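Local coordinates for hypothetical protein (PDB 4JGL) that is of unknown function but adopts a streptavidin-like beta-barrel fold supplemented by two extra alpha helices and carries bound calcium in the crystal, at residues 111-116 and 126-131; 27-32 and 135-140. All blocks are in the same frame, centred on the assembly; numbering follows the deposited sequence. Where two conformers were deposited one is given.

Contact 1 of 2, residues 111-116 and 126-131; sequences SFTFIP and VATEKV
Phe114 and Ala127 face each other as a non-hydrogen-bonded pair of an antiparallel beta hairpin, and around them the contact divides into a packed side and a watered one. On the packed side the methyl of Ala127 touches two rings, with Phe114 CE1 and Phe112 CD1 each 4.1 Å from Ala127 CB. The Phe112 ring reaches on to Val131, its CE1 3.8 Å from Val131 CG2, the two side chains crossing at about a right angle. An alanine in place of Phe114 would probably open a gap beside the Ala127 methyl and take from Phe55 the ring it meets here.

Ile115, Val126 and Thr128 share the face away from the phenylalanines. Ile115 and Val126 form a hydrogen-bonded pair; the bond from Ile115 N to Val126 O is almost straight (175°). With Ile115 CG1 between its backbone N and carbonyl carbon (chi1 66°), that branch lies alongside Val126. Thr128 is exposed, though its CG2 is tight against Ile115 CG2 at 3.4 Å. Thr128 N bonds Thr113 O at 2.9 Å, but bent, at 139°. Beside Thr128 lies a water that spans the two segments, accepting from Thr113 N at 3.0 Å and hydrogen-bonding Thr128 OG1 at 2.9 Å.

The hairpin is built into the antiparallel sheet: strand 112-116 also pairs with strand 78-92, and Ala127 joins strand 125-127 to strand 135-140, whose Leu138 also touches Phe114.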
ATOM      1  N   SER A 111       0.513  12.045   2.794  1.00 14.41           N
ATOM      2  CA  SER A 111      -0.626  11.782   1.944  1.00 13.59           C
ATOM      3  C   SER A 111      -0.119  11.484   0.541  1.00 14.13           C
ATOM      4  O   SER A 111       1.034  11.785   0.200  1.00 16.31           O
ATOM      5  CB  SER A 111      -1.608  12.950   1.947  1.00 16.51           C
ATOM      6  OG  SER A 111      -2.134  13.174   3.243  1.00 19.44           O
ATOM      7  N   PHE A 112      -0.959  10.852  -0.257  1.00 12.80           N
ATOM      8  CA  PHE A 112      -0.614  10.609  -1.653  1.00 11.78           C
ATOM      9  C   PHE A 112      -1.765  11.009  -2.558  1.00 11.60           C
ATOM     10  O   PHE A 112      -2.929  10.750  -2.234  1.00 14.16           O
ATOM     11  CB  PHE A 112      -0.339   9.108  -1.912  1.00 12.40           C
ATOM     12  CG  PHE A 112       0.959   8.604  -1.337  1.00 13.16           C
ATOM     13  CD1 PHE A 112       2.147   8.932  -1.965  1.00 14.57           C
ATOM     14  CD2 PHE A 112       0.998   7.790  -0.220  1.00 16.78           C
ATOM     15  CE1 PHE A 112       3.352   8.467  -1.474  1.00 15.21           C
ATOM     16  CE2 PHE A 112       2.196   7.350   0.285  1.00 16.01           C
ATOM     17  CZ  PHE A 112       3.366   7.682  -0.335  1.00 16.58           C
ATOM     18  N   THR A 113      -1.420  11.587  -3.694  1.00 11.36           N
ATOM     19  CA  THR A 113      -2.327  11.665  -4.845  1.00 11.56           C
ATOM     20  C   THR A 113      -1.661  10.878  -5.961  1.00 11.51           C
ATOM     21  O   THR A 113      -0.558  11.244  -6.404  1.00 12.60           O
ATOM     22  CB  THR A 113      -2.582  13.102  -5.293  1.00 14.01           C
ATOM     23  OG1 THR A 113      -3.250  13.807  -4.232  1.00 19.54           O
ATOM     24  CG2 THR A 113      -3.499  13.184  -6.536  1.00 16.08           C
ATOM     25  N   PHE A 114      -2.305   9.805  -6.396  1.00 10.69           N
ATOM     26  CA  PHE A 114      -1.809   8.979  -7.482  1.00 10.60           C
ATOM     27  C   PHE A 114      -2.534   9.354  -8.769  1.00 11.67           C
ATOM     28  O   PHE A 114      -3.777   9.356  -8.804  1.00 12.65           O
ATOM     29  CB  PHE A 114      -2.007   7.506  -7.160  1.00 10.78           C
ATOM     30  CG  PHE A 114      -1.120   7.012  -6.051  1.00 11.37           C
ATOM     31  CD1 PHE A 114       0.260   6.912  -6.238  1.00 12.14           C
ATOM     32  CD2 PHE A 114      -1.636   6.668  -4.832  1.00 13.05           C
ATOM     33  CE1 PHE A 114       1.087   6.468  -5.207  1.00 13.73           C
ATOM     34  CE2 PHE A 114      -0.815   6.225  -3.804  1.00 14.28           C
ATOM     35  CZ  PHE A 114       0.545   6.148  -3.999  1.00 14.63           C
ATOM     36  N   ILE A 115      -1.755   9.672  -9.810  1.00 11.12           N
ATOM     37  CA  ILE A 115      -2.287  10.068 -11.104  1.00 11.42           C
ATOM     38  C   ILE A 115      -1.903   9.025 -12.158  1.00 10.49           C
ATOM     39  O   ILE A 115      -0.878   8.352 -12.035  1.00 10.76           O
ATOM     40  CB  ILE A 115      -1.808  11.464 -11.536  1.00 13.00           C
ATOM     41  CG1 ILE A 115      -0.313  11.501 -11.800  1.00 13.58           C
ATOM     42  CG2 ILE A 115      -2.208  12.513 -10.496  1.00 17.15           C
ATOM     43  CD1 ILE A 115       0.154  12.849 -12.384  1.00 17.80           C
ATOM     44  N   PRO A 116      -2.727   8.852 -13.202  1.00 11.29           N
ATOM     45  CA  PRO A 116      -2.376   7.854 -14.199  1.00 11.23           C
ATOM     46  C   PRO A 116      -1.075   8.158 -14.934  1.00 11.35           C
ATOM     47  O   PRO A 116      -0.585   9.294 -14.935  1.00 12.70           O
ATOM     48  CB  PRO A 116      -3.551   7.897 -15.180  1.00 13.48           C
ATOM     49  CG  PRO A 116      -4.682   8.422 -14.360  1.00 14.26           C
ATOM     50  CD  PRO A 116      -4.069   9.412 -13.416  1.00 12.90           C
ATOM     51  N   VAL A 126       1.430   7.146 -10.768  1.00  9.23           N
ATOM     52  CA  VAL A 126       2.598   7.709 -10.110  1.00  9.41           C
ATOM     53  C   VAL A 126       2.116   8.773  -9.120  1.00  9.95           C
ATOM     54  O   VAL A 126       1.100   9.439  -9.353  1.00 10.55           O
ATOM     55  CB  VAL A 126       3.590   8.305 -11.148  1.00 10.60           C
ATOM     56  CG1 VAL A 126       2.967   9.472 -11.930  1.00 11.75           C
ATOM     57  CG2 VAL A 126       4.925   8.701 -10.480  1.00 11.28           C
ATOM     58  N   ALA A 127       2.838   8.930  -8.023  1.00  9.70           N
ATOM     59  CA  ALA A 127       2.552   9.954  -7.040  1.00 10.25           C
ATOM     60  C   ALA A 127       2.799  11.329  -7.632  1.00 11.53           C
ATOM     61  O   ALA A 127       3.686  11.495  -8.454  1.00 12.42           O
ATOM     62  CB  ALA A 127       3.395   9.753  -5.798  1.00 11.27           C
ATOM     63  N   THR A 128       2.054  12.314  -7.141  1.00 12.21           N
ATOM     64  CA  THR A 128       2.264  13.705  -7.561  1.00 13.62           C
ATOM     65  C   THR A 128       3.410  14.391  -6.819  1.00 14.29           C
ATOM     66  O   THR A 128       3.953  15.374  -7.340  1.00 17.78           O
ATOM     67  CB  THR A 128       1.004  14.544  -7.369  1.00 14.87           C
ATOM     68  OG1 THR A 128       0.665  14.532  -6.000  1.00 16.61           O
ATOM     69  CG2 THR A 128      -0.150  14.014  -8.196  1.00 16.68           C
ATOM     70  N   GLU A 129       3.777  13.879  -5.641  1.00 13.70           N
ATOM     71  CA  GLU A 129       4.795  14.502  -4.798  0.50 14.59           C
ATOM     72  C   GLU A 129       5.819  13.480  -4.345  1.00 14.42           C
ATOM     73  O   GLU A 129       5.505  12.310  -4.191  1.00 14.84           O
ATOM     74  CB  GLU A 129       4.158  15.156  -3.577  0.50 16.21           C
ATOM     75  CG  GLU A 129       3.251  16.311  -3.937  0.50 20.38           C
ATOM     76  CD  GLU A 129       2.837  17.141  -2.733  0.50 29.02           C
ATOM     77  OE1 GLU A 129       3.601  17.202  -1.745  0.50 32.24           O
ATOM     78  OE2 GLU A 129       1.745  17.740  -2.789  0.50 32.08           O
ATOM     79  N   LYS A 130       7.045  13.945  -4.124  1.00 14.67           N
ATOM     80  CA  LYS A 130       8.116  13.109  -3.645  1.00 13.65           C
ATOM     81  C   LYS A 130       7.956  12.788  -2.170  1.00 13.63           C
ATOM     82  O   LYS A 130       7.440  13.608  -1.377  1.00 16.15           O
ATOM     83  CB  LYS A 130       9.464  13.825  -3.817  1.00 15.10           C
ATOM     84  CG  LYS A 130       9.866  14.041  -5.270  1.00 16.55           C
ATOM     85  CD  LYS A 130      11.150  14.834  -5.377  1.00 20.33           C
ATOM     86  CE  LYS A 130      11.440  15.228  -6.815  1.00 24.98           C
ATOM     87  NZ  LYS A 130      12.697  16.056  -6.876  1.00 27.50           N
ATOM     88  N   VAL A 131       8.468  11.616  -1.813  1.00 12.20           N
ATOM     89  CA  VAL A 131       8.669  11.194  -0.439  1.00 12.29           C
ATOM     90  C   VAL A 131      10.132  10.782  -0.374  1.00 12.97           C
ATOM     91  O   VAL A 131      10.593   9.973  -1.156  1.00 13.45           O
ATOM     92  CB  VAL A 131       7.776   9.998  -0.081  1.00 14.55           C
ATOM     93  CG1 VAL A 131       8.170   9.398   1.294  1.00 16.14           C
ATOM     94  CG2 VAL A 131       6.323  10.426  -0.119  1.00 15.91           C
TER
HETATM   95  O   HOH W   1       1.377  12.611  -3.953  1.00 15.30           O

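Contact 2 of 2, residues 27-32 and 135-140; sequences PAISAN and YYYLCG
The Tyr135 ring carries Asn32 CB on one face, almost exactly over its centre, 3.4 Å from the centroid, a close CH-pi contact. Ser30 O lies at the edge of the same ring, near its plane, 3.3 Å from Tyr135 CD2. Asn32 CG stands between its own backbone N and carbonyl carbon (chi1 68°), which runs the side chain alongside the tyrosine, its amide tilted against the ring by 42°. Tyr136 takes a looser CH-pi contact, Ala28 CB lying over one face but offset toward the rim, 4.2 Å from the centroid. Tyr137 is met at its edge by Ala31 O, while Ile29 crosses it at about a right angle, Ile29 CB 3.8 Å from Tyr137 CE1.

Ala28 and Tyr136 share one face of the sheet, Ile29 and Tyr135 the other. Between these faces the first strand, 22-29, runs antiparallel to the last, 135-140, consistent with closure of a streptavidin-like barrel. Ile29 and Tyr135 exchange backbone bonds in both directions, and Tyr137 N gives another to Pro27 O at 3.0 Å. The Pro27 ring rests by CD on Cys139 SG.

Past Ile29 a side chain takes over from the ladder: Tyr137 OH donates to Ala31 O at 2.7 Å, approaching 35° out of the carbonyl plane. The same hydroxyl hydrogen-bonds Phe34 N, most simply as acceptor. The chemistry thus implies a chain held after its strand by one aromatic face and a phenolic hydroxyl, in the loop leading toward the disulfide of Cys35 with Cys120.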
ATOM      1  N   PRO A  27       7.663   0.645  -6.516  1.00  9.67           N
ATOM      2  CA  PRO A  27       9.040   1.141  -6.528  1.00 11.22           C
ATOM      3  C   PRO A  27       9.020   2.665  -6.347  1.00 11.25           C
ATOM      4  O   PRO A  27       8.036   3.329  -6.687  1.00 11.05           O
ATOM      5  CB  PRO A  27       9.525   0.759  -7.926  1.00 13.94           C
ATOM      6  CG  PRO A  27       8.298   0.785  -8.754  1.00 13.27           C
ATOM      7  CD  PRO A  27       7.186   0.275  -7.847  1.00 10.96           C
ATOM      8  N   ALA A  28      10.119   3.200  -5.834  1.00 10.78           N
ATOM      9  CA  ALA A  28      10.326   4.622  -5.667  1.00 10.97           C
ATOM     10  C   ALA A  28      11.491   5.044  -6.551  1.00 11.13           C
ATOM     11  O   ALA A  28      12.562   4.484  -6.459  1.00 12.90           O
ATOM     12  CB  ALA A  28      10.601   4.992  -4.204  1.00 14.82           C
ATOM     13  N   ILE A  29      11.260   6.051  -7.391  1.00 10.58           N
ATOM     14  CA  ILE A  29      12.218   6.475  -8.435  1.00 11.28           C
ATOM     15  C   ILE A  29      12.329   7.994  -8.427  1.00 11.60           C
ATOM     16  O   ILE A  29      11.342   8.686  -8.199  1.00 12.66           O
ATOM     17  CB  ILE A  29      11.716   5.988  -9.806  1.00 12.65           C
ATOM     18  CG1 ILE A  29      11.542   4.479  -9.774  1.00 17.80           C
ATOM     19  CG2 ILE A  29      12.645   6.401 -10.950  1.00 15.13           C
ATOM     20  CD1 ILE A  29      10.859   3.888 -10.986  1.00 19.44           C
ATOM     21  N   SER A  30      13.535   8.529  -8.664  1.00 12.70           N
ATOM     22  CA  SER A  30      13.721   9.977  -8.596  1.00 12.78           C
ATOM     23  C   SER A  30      12.901  10.732  -9.645  1.00 13.00           C
ATOM     24  O   SER A  30      12.474  11.854  -9.398  1.00 14.84           O
ATOM     25  CB  SER A  30      15.201  10.353  -8.718  1.00 13.33           C
ATOM     26  OG  SER A  30      15.895   9.852  -7.608  1.00 16.30           O
ATOM     27  N   ALA A  31      12.717  10.133 -10.819  1.00 13.12           N
ATOM     28  CA  ALA A  31      11.941  10.744 -11.897  1.00 13.76           C
ATOM     29  C   ALA A  31      10.479  10.317 -11.806  1.00 11.80           C
ATOM     30  O   ALA A  31      10.187   9.179 -11.478  1.00 13.10           O
ATOM     31  CB  ALA A  31      12.493  10.329 -13.241  1.00 14.17           C
ATOM     32  N   ASN A  32       9.574  11.210 -12.188  1.00 12.87           N
ATOM     33  CA  ASN A  32       8.137  10.925 -12.212  1.00 13.83           C
ATOM     34  C   ASN A  32       7.618  10.493 -13.574  1.00 14.75           C
ATOM     35  O   ASN A  32       6.420  10.294 -13.724  1.00 16.31           O
ATOM     36  CB  ASN A  32       7.306  12.090 -11.684  1.00 15.67           C
ATOM     37  CG  ASN A  32       7.335  13.293 -12.563  1.00 19.13           C
ATOM     38  OD1 ASN A  32       7.933  13.280 -13.639  1.00 19.97           O
ATOM     39  ND2 ASN A  32       6.634  14.355 -12.137  1.00 23.99           N
ATOM     40  N   TYR A 135       9.540   9.513  -6.226  1.00 10.24           N
ATOM     41  CA  TYR A 135       8.152   9.254  -6.558  1.00  9.79           C
ATOM     42  C   TYR A 135       7.821   7.781  -6.446  1.00  9.55           C
ATOM     43  O   TYR A 135       8.488   6.963  -7.066  1.00 10.17           O
ATOM     44  CB  TYR A 135       7.850   9.703  -7.986  1.00 10.80           C
ATOM     45  CG  TYR A 135       8.021  11.186  -8.204  1.00 11.77           C
ATOM     46  CD1 TYR A 135       6.999  12.060  -7.917  1.00 13.45           C
ATOM     47  CD2 TYR A 135       9.219  11.716  -8.672  1.00 13.47           C
ATOM     48  CE1 TYR A 135       7.138  13.418  -8.110  1.00 13.86           C
ATOM     49  CE2 TYR A 135       9.362  13.074  -8.863  1.00 15.05           C
ATOM     50  CZ  TYR A 135       8.327  13.920  -8.596  1.00 14.95           C
ATOM     51  OH  TYR A 135       8.490  15.284  -8.799  1.00 19.31           O
ATOM     52  N   TYR A 136       6.796   7.455  -5.658  1.00  9.95           N
ATOM     53  CA  TYR A 136       6.258   6.114  -5.667  1.00  9.64           C
ATOM     54  C   TYR A 136       5.383   5.917  -6.896  1.00  9.45           C
ATOM     55  O   TYR A 136       4.590   6.780  -7.261  1.00 11.47           O
ATOM     56  CB  TYR A 136       5.424   5.856  -4.415  1.00  9.88           C
ATOM     57  CG  TYR A 136       6.246   5.510  -3.207  1.00 10.88           C
ATOM     58  CD1 TYR A 136       6.815   4.253  -3.067  1.00 11.42           C
ATOM     59  CD2 TYR A 136       6.451   6.428  -2.192  1.00 13.32           C
ATOM     60  CE1 TYR A 136       7.598   3.916  -1.960  1.00 13.57           C
ATOM     61  CE2 TYR A 136       7.210   6.098  -1.077  1.00 15.56           C
ATOM     62  CZ  TYR A 136       7.784   4.844  -0.968  1.00 15.82           C
ATOM     63  OH  TYR A 136       8.569   4.555   0.138  1.00 20.18           O
ATOM     64  N   TYR A 137       5.512   4.756  -7.511  1.00  9.11           N
ATOM     65  CA  TYR A 137       4.636   4.314  -8.570  1.00  9.07           C
ATOM     66  C   TYR A 137       3.725   3.214  -8.067  1.00  9.24           C
ATOM     67  O   TYR A 137       4.030   2.540  -7.077  1.00 10.92           O
ATOM     68  CB  TYR A 137       5.459   3.778  -9.739  1.00 10.24           C
ATOM     69  CG  TYR A 137       6.217   4.851 -10.498  1.00  9.89           C
ATOM     70  CD1 TYR A 137       7.317   5.501  -9.944  1.00 10.14           C
ATOM     71  CD2 TYR A 137       5.843   5.216 -11.780  1.00 10.44           C
ATOM     72  CE1 TYR A 137       8.027   6.453 -10.659  1.00 10.70           C
ATOM     73  CE2 TYR A 137       6.552   6.163 -12.492  1.00 11.52           C
ATOM     74  CZ  TYR A 137       7.648   6.763 -11.928  1.00 11.03           C
ATOM     75  OH  TYR A 137       8.318   7.722 -12.675  1.00 13.52           O
ATOM     76  N   LEU A 138       2.607   3.029  -8.769  1.00  8.78           N
ATOM     77  CA  LEU A 138       1.756   1.849  -8.589  1.00  8.71           C
ATOM     78  C   LEU A 138       1.850   1.076  -9.891  1.00  8.62           C
ATOM     79  O   LEU A 138       1.384   1.520 -10.934  1.00  9.84           O
ATOM     80  CB  LEU A 138       0.297   2.229  -8.316  1.00  9.19           C
ATOM     81  CG  LEU A 138      -0.002   3.040  -7.070  1.00 10.84           C
ATOM     82  CD1 LEU A 138      -1.484   3.316  -6.934  1.00 12.27           C
ATOM     83  CD2 LEU A 138       0.493   2.361  -5.840  1.00 14.79           C
ATOM     84  N   CYS A 139       2.428  -0.124  -9.831  1.00  8.84           N
ATOM     85  CA  CYS A 139       2.538  -1.043 -10.955  1.00  8.74           C
ATOM     86  C   CYS A 139       1.659  -2.239 -10.678  1.00  9.36           C
ATOM     87  O   CYS A 139       1.887  -2.963  -9.703  1.00  9.04           O
ATOM     88  CB  CYS A 139       3.993  -1.474 -11.147  1.00 10.03           C
ATOM     89  SG  CYS A 139       5.152  -0.109 -11.388  1.00 11.87           S
ATOM     90  N   GLY A 140       0.627  -2.441 -11.487  1.00  9.72           N
ATOM     91  CA  GLY A 140      -0.280  -3.559 -11.233  1.00  9.63           C
ATOM     92  C   GLY A 140       0.468  -4.874 -11.179  1.00 11.08           C
ATOM     93  O   GLY A 140       1.326  -5.142 -12.020  1.00 11.08           O
TER

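How the contacts relate
Contacts 1 and 2 are two seams of one antiparallel sheet, their centres 9 Å apart, separated by the pairing of strand 125-127 with strand 135-140, where Ala127 N and Tyr136 O probably bond at 2.9 Å. Both are partly buried but span the sequence differently: contact 1 is a local hairpin, whereas contact 2 brings the first strand to the last and so helps close the barrel. Phenylalanines and aliphatic groups fill the inner side of contact 1, a bridging water its margin. Contact 2 relies on tyrosines, one taking a CH-pi contact from Asn32 at the partly exposed end and one buried, whose hydroxyl holds the loop. Between them Val126 CG2 packs 3.6 Å from Tyr137 CE2.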